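PDB 5Y2W: rubisco operon transcriptional regulator from Synechocystis sp., which is a LysR-type transcription factor, probably repressing genes of carbon acquisition, and binds 2-phosphoglycolate as a metabolic signal through its regulatory domain. Local coordinates for residues D73-L84 against P182-A193. Residues are numbered along the deposited sequence; the frame is centred on the assembly and turned at random.
Sequences DLNYQPFLDNPL and PIKRRWYVANLA. With PGA (2-phosphoglycolic acid), chain B.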
ATOM      1  N   ASP A  73      11.813 -23.367  -5.667  1.00 53.83           N
ATOM      2  CA  ASP A  73      11.628 -23.976  -6.981  1.00 59.76           C
ATOM      3  C   ASP A  73      10.204 -23.721  -7.382  1.00 49.47           C
ATOM      4  O   ASP A  73       9.300 -24.175  -6.734  1.00 53.62           O
ATOM      5  CB  ASP A  73      11.927 -25.505  -6.976  1.00 62.89           C
ATOM      6  CG  ASP A  73      11.802 -26.153  -8.381  1.00 67.53           C
ATOM      7  OD1 ASP A  73      11.668 -25.449  -9.417  1.00 64.44           O
ATOM      8  OD2 ASP A  73      11.839 -27.396  -8.452  1.00 74.69           O
ATOM      9  N   LEU A  74      10.038 -23.000  -8.474  1.00 50.52           N
ATOM     10  CA  LEU A  74       8.765 -22.484  -8.914  1.00 51.65           C
ATOM     11  C   LEU A  74       8.499 -22.837 -10.345  1.00 53.80           C
ATOM     12  O   LEU A  74       9.428 -22.812 -11.177  1.00 46.17           O
ATOM     13  CB  LEU A  74       8.826 -20.949  -8.884  1.00 51.30           C
ATOM     14  CG  LEU A  74       8.893 -20.330  -7.511  1.00 54.76           C
ATOM     15  CD1 LEU A  74       9.088 -18.817  -7.602  1.00 56.27           C
ATOM     16  CD2 LEU A  74       7.626 -20.681  -6.763  1.00 56.66           C
ATOM     17  N   ASN A  75       7.237 -23.110 -10.657  1.00 53.28           N
ATOM     18  CA  ASN A  75       6.812 -22.921 -12.013  1.00 52.66           C
ATOM     19  C   ASN A  75       6.334 -21.460 -12.181  1.00 51.71           C
ATOM     20  O   ASN A  75       5.804 -20.898 -11.242  1.00 42.90           O
ATOM     21  CB  ASN A  75       5.671 -23.851 -12.353  1.00 58.85           C
ATOM     22  CG  ASN A  75       5.510 -24.008 -13.839  1.00 72.02           C
ATOM     23  OD1 ASN A  75       5.152 -23.070 -14.566  1.00 76.38           O
ATOM     24  ND2 ASN A  75       5.823 -25.188 -14.315  1.00 84.21           N
ATOM     25  N   TYR A  76       6.486 -20.879 -13.378  1.00 51.06           N
ATOM     26  CA  TYR A  76       5.927 -19.575 -13.678  1.00 52.85           C
ATOM     27  C   TYR A  76       5.905 -19.146 -15.113  1.00 52.71           C
ATOM     28  O   TYR A  76       6.727 -19.574 -15.931  1.00 54.27           O
ATOM     29  CB  TYR A  76       6.639 -18.474 -12.903  1.00 45.68           C
ATOM     30  CG  TYR A  76       8.132 -18.470 -12.975  1.00 42.23           C
ATOM     31  CD1 TYR A  76       8.803 -17.725 -13.919  1.00 44.78           C
ATOM     32  CD2 TYR A  76       8.880 -19.142 -12.043  1.00 43.86           C
ATOM     33  CE1 TYR A  76      10.199 -17.671 -13.933  1.00 43.81           C
ATOM     34  CE2 TYR A  76      10.256 -19.111 -12.058  1.00 45.27           C
ATOM     35  CZ  TYR A  76      10.917 -18.359 -13.001  1.00 41.94           C
ATOM     36  OH  TYR A  76      12.292 -18.377 -12.999  1.00 41.09           O
ATOM     37  N   GLN A  77       4.974 -18.234 -15.394  1.00 48.84           N
ATOM     38  CA  GLN A  77       4.890 -17.629 -16.709  1.00 53.61           C
ATOM     39  C   GLN A  77       4.877 -16.127 -16.616  1.00 47.75           C
ATOM     40  O   GLN A  77       4.167 -15.597 -15.761  1.00 47.88           O
ATOM     41  CB  GLN A  77       3.589 -18.028 -17.387  1.00 51.62           C
ATOM     42  CG  GLN A  77       3.337 -19.518 -17.360  1.00 60.81           C
ATOM     43  CD  GLN A  77       2.088 -19.876 -18.130  1.00 57.97           C
ATOM     44  OE1 GLN A  77       1.978 -19.565 -19.304  1.00 51.41           O
ATOM     45  NE2 GLN A  77       1.123 -20.485 -17.452  1.00 58.68           N
ATOM     46  N   PRO A  78       5.562 -15.444 -17.563  1.00 49.90           N
ATOM     47  CA  PRO A  78       5.400 -14.008 -17.645  1.00 47.84           C
ATOM     48  C   PRO A  78       4.066 -13.710 -18.265  1.00 46.07           C
ATOM     49  O   PRO A  78       3.647 -14.419 -19.157  1.00 45.20           O
ATOM     50  CB  PRO A  78       6.506 -13.586 -18.592  1.00 50.60           C
ATOM     51  CG  PRO A  78       6.653 -14.757 -19.546  1.00 51.85           C
ATOM     52  CD  PRO A  78       6.323 -15.978 -18.721  1.00 48.99           C
ATOM     53  N   PHE A  79       3.396 -12.667 -17.770  1.00 47.10           N
ATOM     54  CA  PHE A  79       2.112 -12.223 -18.313  1.00 42.36           C
ATOM     55  C   PHE A  79       2.033 -10.720 -18.589  1.00 39.25           C
ATOM     56  O   PHE A  79       1.141 -10.295 -19.275  1.00 35.09           O
ATOM     57  CB  PHE A  79       0.950 -12.661 -17.415  1.00 43.29           C
ATOM     58  CG  PHE A  79       0.943 -12.028 -16.044  1.00 41.52           C
ATOM     59  CD1 PHE A  79       1.593 -12.627 -14.990  1.00 41.63           C
ATOM     60  CD2 PHE A  79       0.240 -10.838 -15.824  1.00 44.34           C
ATOM     61  CE1 PHE A  79       1.573 -12.054 -13.730  1.00 41.80           C
ATOM     62  CE2 PHE A  79       0.208 -10.262 -14.565  1.00 42.81           C
ATOM     63  CZ  PHE A  79       0.878 -10.853 -13.518  1.00 39.53           C
ATOM     64  N   LEU A  80       2.993  -9.925 -18.121  1.00 41.43           N
ATOM     65  CA  LEU A  80       2.920  -8.459 -18.265  1.00 40.03           C
ATOM     66  C   LEU A  80       4.260  -7.861 -17.930  1.00 35.06           C
ATOM     67  O   LEU A  80       4.900  -8.260 -17.003  1.00 39.28           O
ATOM     68  CB  LEU A  80       1.788  -7.869 -17.340  1.00 43.20           C
ATOM     69  CG  LEU A  80       1.231  -6.496 -17.727  1.00 41.65           C
ATOM     70  CD1 LEU A  80       0.709  -6.425 -19.155  1.00 46.49           C
ATOM     71  CD2 LEU A  80       0.133  -6.086 -16.785  1.00 47.38           C
ATOM     72  N   ASP A  81       4.691  -6.899 -18.704  1.00 33.79           N
ATOM     73  CA  ASP A  81       5.918  -6.190 -18.407  1.00 39.85           C
ATOM     74  C   ASP A  81       5.739  -5.343 -17.162  1.00 38.11           C
ATOM     75  O   ASP A  81       4.649  -4.868 -16.882  1.00 37.88           O
ATOM     76  CB  ASP A  81       6.266  -5.243 -19.544  1.00 45.07           C
ATOM     77  CG  ASP A  81       6.657  -5.983 -20.801  1.00 50.40           C
ATOM     78  OD1 ASP A  81       6.823  -7.217 -20.723  1.00 48.60           O
ATOM     79  OD2 ASP A  81       6.817  -5.326 -21.851  1.00 61.20           O
ATOM     80  N   ASN A  82       6.839  -5.154 -16.453  1.00 35.09           N
ATOM     81  CA  ASN A  82       6.852  -4.355 -15.266  1.00 37.69           C
ATOM     82  C   ASN A  82       8.047  -3.406 -15.320  1.00 34.60           C
ATOM     83  O   ASN A  82       9.020  -3.551 -14.579  1.00 36.94           O
ATOM     84  CB  ASN A  82       6.943  -5.273 -14.066  1.00 37.51           C
ATOM     85  CG  ASN A  82       6.915  -4.498 -12.761  1.00 37.75           C
ATOM     86  OD1 ASN A  82       6.323  -3.386 -12.664  1.00 35.41           O
ATOM     87  ND2 ASN A  82       7.566  -5.057 -11.762  1.00 30.68           N
ATOM     88  N   PRO A  83       7.980  -2.435 -16.205  1.00 33.64           N
ATOM     89  CA  PRO A  83       9.120  -1.535 -16.289  1.00 39.44           C
ATOM     90  C   PRO A  83       9.220  -0.603 -15.058  1.00 35.91           C
ATOM     91  O   PRO A  83       8.216   0.015 -14.666  1.00 35.48           O
ATOM     92  CB  PRO A  83       8.833  -0.729 -17.529  1.00 35.68           C
ATOM     93  CG  PRO A  83       7.368  -0.674 -17.615  1.00 35.31           C
ATOM     94  CD  PRO A  83       6.836  -1.938 -16.965  1.00 36.38           C
ATOM     95  N   LEU A  84      10.417  -0.555 -14.466  1.00 34.35           N
ATOM     96  CA  LEU A  84      10.734   0.360 -13.372  1.00 37.71           C
ATOM     97  C   LEU A  84      11.340   1.659 -13.920  1.00 36.85           C
ATOM     98  O   LEU A  84      12.282   1.639 -14.724  1.00 36.96           O
ATOM     99  CB  LEU A  84      11.752  -0.278 -12.465  1.00 36.17           C
ATOM    100  CG  LEU A  84      11.448  -1.657 -11.892  1.00 36.63           C
ATOM    101  CD1 LEU A  84      12.479  -1.979 -10.810  1.00 37.68           C
ATOM    102  CD2 LEU A  84      10.060  -1.805 -11.306  1.00 33.51           C
ATOM    103  N   PRO A 182      13.801   2.249 -18.961  1.00 40.22           N
ATOM    104  CA  PRO A 182      13.279   1.552 -17.795  1.00 37.86           C
ATOM    105  C   PRO A 182      14.054   0.337 -17.444  1.00 39.42           C
ATOM    106  O   PRO A 182      14.716  -0.234 -18.284  1.00 41.78           O
ATOM    107  CB  PRO A 182      11.865   1.130 -18.220  1.00 39.45           C
ATOM    108  CG  PRO A 182      11.923   1.119 -19.697  1.00 45.75           C
ATOM    109  CD  PRO A 182      12.835   2.242 -20.078  1.00 42.55           C
ATOM    110  N   ILE A 183      14.022  -0.048 -16.180  1.00 41.46           N
ATOM    111  CA  ILE A 183      14.619  -1.302 -15.830  1.00 41.79           C
ATOM    112  C   ILE A 183      13.639  -2.324 -16.353  1.00 45.45           C
ATOM    113  O   ILE A 183      12.445  -2.315 -15.978  1.00 42.31           O
ATOM    114  CB  ILE A 183      14.827  -1.476 -14.335  1.00 45.46           C
ATOM    115  CG1 ILE A 183      15.795  -0.364 -13.862  1.00 45.44           C
ATOM    116  CG2 ILE A 183      15.354  -2.908 -14.033  1.00 43.30           C
ATOM    117  CD1 ILE A 183      16.338  -0.525 -12.457  1.00 39.00           C
ATOM    118  N   LYS A 184      14.112  -3.144 -17.275  1.00 41.03           N
ATOM    119  CA  LYS A 184      13.221  -4.143 -17.930  1.00 50.77           C
ATOM    120  C   LYS A 184      12.912  -5.312 -16.967  1.00 42.83           C
ATOM    121  O   LYS A 184      13.779  -5.910 -16.408  1.00 46.50           O
ATOM    122  CB  LYS A 184      13.862  -4.678 -19.197  1.00 52.66           C
ATOM    123  CG  LYS A 184      13.876  -3.664 -20.339  1.00 61.30           C
ATOM    124  CD  LYS A 184      14.785  -4.136 -21.479  1.00 69.77           C
ATOM    125  CE  LYS A 184      15.149  -3.011 -22.426  1.00 82.67           C
ATOM    126  NZ  LYS A 184      16.085  -2.040 -21.778  1.00 95.38           N
ATOM    127  N   ARG A 185      11.657  -5.555 -16.709  1.00 44.16           N
ATOM    128  CA  ARG A 185      11.298  -6.470 -15.635  1.00 44.41           C
ATOM    129  C   ARG A 185       9.899  -6.925 -15.976  1.00 37.01           C
ATOM    130  O   ARG A 185       9.192  -6.279 -16.740  1.00 34.71           O
ATOM    131  CB  ARG A 185      11.420  -5.669 -14.351  1.00 45.68           C
ATOM    132  CG  ARG A 185      11.069  -6.291 -13.046  1.00 48.78           C
ATOM    133  CD  ARG A 185      11.221  -5.176 -11.990  1.00 56.21           C
ATOM    134  NE  ARG A 185      10.916  -5.567 -10.602  1.00 48.05           N
ATOM    135  CZ  ARG A 185      11.750  -6.243  -9.811  1.00 47.92           C
ATOM    136  NH1 ARG A 185      12.943  -6.553 -10.253  1.00 53.98           N
ATOM    137  NH2 ARG A 185      11.416  -6.545  -8.556  1.00 50.98           N
ATOM    138  N   ARG A 186       9.468  -8.031 -15.424  1.00 33.45           N
ATOM    139  CA  ARG A 186       8.216  -8.592 -15.918  1.00 35.76           C
ATOM    140  C   ARG A 186       7.494  -9.032 -14.699  1.00 37.21           C
ATOM    141  O   ARG A 186       8.149  -9.291 -13.712  1.00 33.94           O
ATOM    142  CB  ARG A 186       8.531  -9.779 -16.841  1.00 45.63           C
ATOM    143  CG  ARG A 186       9.410  -9.375 -18.039  1.00 51.12           C
ATOM    144  CD  ARG A 186       9.659 -10.467 -19.034  1.00 53.01           C
ATOM    145  NE  ARG A 186       8.534 -10.675 -19.953  1.00 60.26           N
ATOM    146  CZ  ARG A 186       8.366 -11.753 -20.754  1.00 54.31           C
ATOM    147  NH1 ARG A 186       9.223 -12.782 -20.753  1.00 52.13           N
ATOM    148  NH2 ARG A 186       7.294 -11.808 -21.552  1.00 49.15           N
ATOM    149  N   TRP A 187       6.160  -9.045 -14.741  1.00 32.39           N
ATOM    150  CA  TRP A 187       5.383  -9.773 -13.768  1.00 38.37           C
ATOM    151  C   TRP A 187       5.203 -11.246 -14.189  1.00 38.16           C
ATOM    152  O   TRP A 187       4.810 -11.542 -15.307  1.00 39.31           O
ATOM    153  CB  TRP A 187       4.003  -9.129 -13.614  1.00 38.47           C
ATOM    154  CG  TRP A 187       3.938  -7.880 -12.796  1.00 41.11           C
ATOM    155  CD1 TRP A 187       4.836  -7.433 -11.870  1.00 44.77           C
ATOM    156  CD2 TRP A 187       2.880  -6.946 -12.805  1.00 42.91           C
ATOM    157  NE1 TRP A 187       4.395  -6.262 -11.307  1.00 37.98           N
ATOM    158  CE2 TRP A 187       3.195  -5.946 -11.857  1.00 38.17           C
ATOM    159  CE3 TRP A 187       1.652  -6.880 -13.484  1.00 43.05           C
ATOM    160  CZ2 TRP A 187       2.372  -4.875 -11.616  1.00 36.82           C
ATOM    161  CZ3 TRP A 187       0.854  -5.798 -13.260  1.00 43.26           C
ATOM    162  CH2 TRP A 187       1.206  -4.820 -12.293  1.00 41.83           C
ATOM    163  N   TYR A 188       5.439 -12.146 -13.250  1.00 40.11           N
ATOM    164  CA  TYR A 188       5.259 -13.556 -13.456  1.00 41.03           C
ATOM    165  C   TYR A 188       4.203 -14.058 -12.532  1.00 43.86           C
ATOM    166  O   TYR A 188       4.132 -13.624 -11.382  1.00 41.61           O
ATOM    167  CB  TYR A 188       6.522 -14.311 -13.109  1.00 40.60           C
ATOM    168  CG  TYR A 188       7.724 -14.023 -13.976  1.00 46.80           C
ATOM    169  CD1 TYR A 188       7.865 -14.605 -15.235  1.00 46.38           C
ATOM    170  CD2 TYR A 188       8.750 -13.192 -13.508  1.00 48.32           C
ATOM    171  CE1 TYR A 188       8.995 -14.369 -16.011  1.00 48.98           C
ATOM    172  CE2 TYR A 188       9.859 -12.939 -14.272  1.00 47.51           C
ATOM    173  CZ  TYR A 188       9.988 -13.539 -15.517  1.00 45.31           C
ATOM    174  OH  TYR A 188      11.121 -13.256 -16.218  1.00 41.05           O
ATOM    175  N   VAL A 189       3.382 -14.980 -13.024  1.00 44.94           N
ATOM    176  CA  VAL A 189       2.505 -15.750 -12.148  1.00 45.36           C
ATOM    177  C   VAL A 189       3.119 -17.156 -11.943  1.00 48.45           C
ATOM    178  O   VAL A 189       3.481 -17.867 -12.883  1.00 47.69           O
ATOM    179  CB  VAL A 189       1.055 -15.803 -12.636  1.00 48.60           C
ATOM    180  CG1 VAL A 189       0.988 -16.287 -14.064  1.00 50.82           C
ATOM    181  CG2 VAL A 189       0.216 -16.698 -11.726  1.00 48.70           C
ATOM    182  N   ALA A 190       3.264 -17.485 -10.670  1.00 45.89           N
ATOM    183  CA  ALA A 190       4.091 -18.556 -10.217  1.00 51.58           C
ATOM    184  C   ALA A 190       3.310 -19.418  -9.235  1.00 52.97           C
ATOM    185  O   ALA A 190       2.344 -18.952  -8.639  1.00 53.18           O
ATOM    186  CB  ALA A 190       5.350 -18.008  -9.550  1.00 49.84           C
ATOM    187  N   ASN A 191       3.731 -20.676  -9.139  1.00 50.46           N
ATOM    188  CA  ASN A 191       3.306 -21.609  -8.103  1.00 50.87           C
ATOM    189  C   ASN A 191       4.477 -22.516  -7.745  1.00 46.02           C
ATOM    190  O   ASN A 191       5.457 -22.631  -8.506  1.00 49.63           O
ATOM    191  CB  ASN A 191       2.149 -22.449  -8.586  1.00 53.78           C
ATOM    192  CG  ASN A 191       2.521 -23.314  -9.778  1.00 52.55           C
ATOM    193  OD1 ASN A 191       2.879 -24.469  -9.624  1.00 60.40           O
ATOM    194  ND2 ASN A 191       2.422 -22.765 -10.957  1.00 55.43           N
ATOM    195  N   LEU A 192       4.417 -23.097  -6.558  1.00 50.82           N
ATOM    196  CA  LEU A 192       5.485 -24.006  -6.077  1.00 54.88           C
ATOM    197  C   LEU A 192       5.668 -25.111  -7.134  1.00 57.02           C
ATOM    198  O   LEU A 192       4.670 -25.648  -7.643  1.00 50.34           O
ATOM    199  CB  LEU A 192       5.137 -24.583  -4.682  1.00 57.37           C
ATOM    200  CG  LEU A 192       5.095 -23.588  -3.476  1.00 57.05           C
ATOM    201  CD1 LEU A 192       4.977 -24.240  -2.103  1.00 54.11           C
ATOM    202  CD2 LEU A 192       6.309 -22.665  -3.445  1.00 59.98           C
ATOM    203  N   ALA A 193       6.915 -25.382  -7.530  1.00 57.50           N
ATOM    204  CA  ALA A 193       7.147 -26.329  -8.646  1.00 70.04           C
ATOM    205  C   ALA A 193       6.547 -27.697  -8.298  1.00 68.07           C
ATOM    206  O   ALA A 193       6.706 -28.170  -7.161  1.00 52.06           O
ATOM    207  CB  ALA A 193       8.635 -26.465  -8.939  1.00 68.13           C
TER
HETATM  208  P   PGA B 401       8.653  -4.940  -4.332  1.00 38.71           P
HETATM  209  O1P PGA B 401       8.269  -5.492  -5.801  1.00 37.19           O
HETATM  210  O2P PGA B 401       7.358  -4.652  -3.648  1.00 38.65           O
HETATM  211  O3P PGA B 401       9.538  -3.714  -4.615  1.00 35.24           O
HETATM  212  O4P PGA B 401       9.243  -6.118  -3.651  1.00 32.70           O
HETATM  213  C2  PGA B 401       7.444  -4.866  -6.760  1.00 38.72           C
HETATM  214  C1  PGA B 401       8.012  -4.954  -8.171  1.00 42.33           C
HETATM  215  O1  PGA B 401       7.368  -4.426  -9.131  1.00 36.48           O
HETATM  216  O2  PGA B 401       9.097  -5.552  -8.322  1.00 40.77           O
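Asn82 and Arg185 meet at the carboxylate of 2-phosphoglycolate, each taking one oxygen: Asn82 ND2 donates to PGA O1 (2.7 Å), while Arg185 grips O2 with NE and, at 2.5 Å, NH2. The extended Arg185 chain, CG anti to the backbone N (chi1 178°), brings the guanidinium edge to the ligand, and Leu84 CG packs on Arg185 CD (3.5 Å). Asn82 CB sits over the five-membered ring of Trp187, 4.0 Å from the centroid, while Ser160 and Ser66 hold its amide at OD1 and ND2. Leu80 CD2 and Phe79 CE2 meet the six-membered side of that indole, and His162 stacks on it. With an alanine in place of Trp187, Asn82 CB would probably lose its ring face and a gap open beside Leu80 and Phe79, the amide held by hydrogen bonds alone. Further out, strands 74-79 and 186-192 pair antiparallel, with a beta bulge between Pro78 and Leu80. On the Tyr76 face of the pair, that ring's edge meets the face of Tyr188, planes 67° apart, and Pro78 CB covers the Arg186 guanidinium. Both segments run on between the lobes of this periplasmic-binding-protein-like fold, placing ligand recognition at the hinge, consistent with effector binding influencing how the lobes sit.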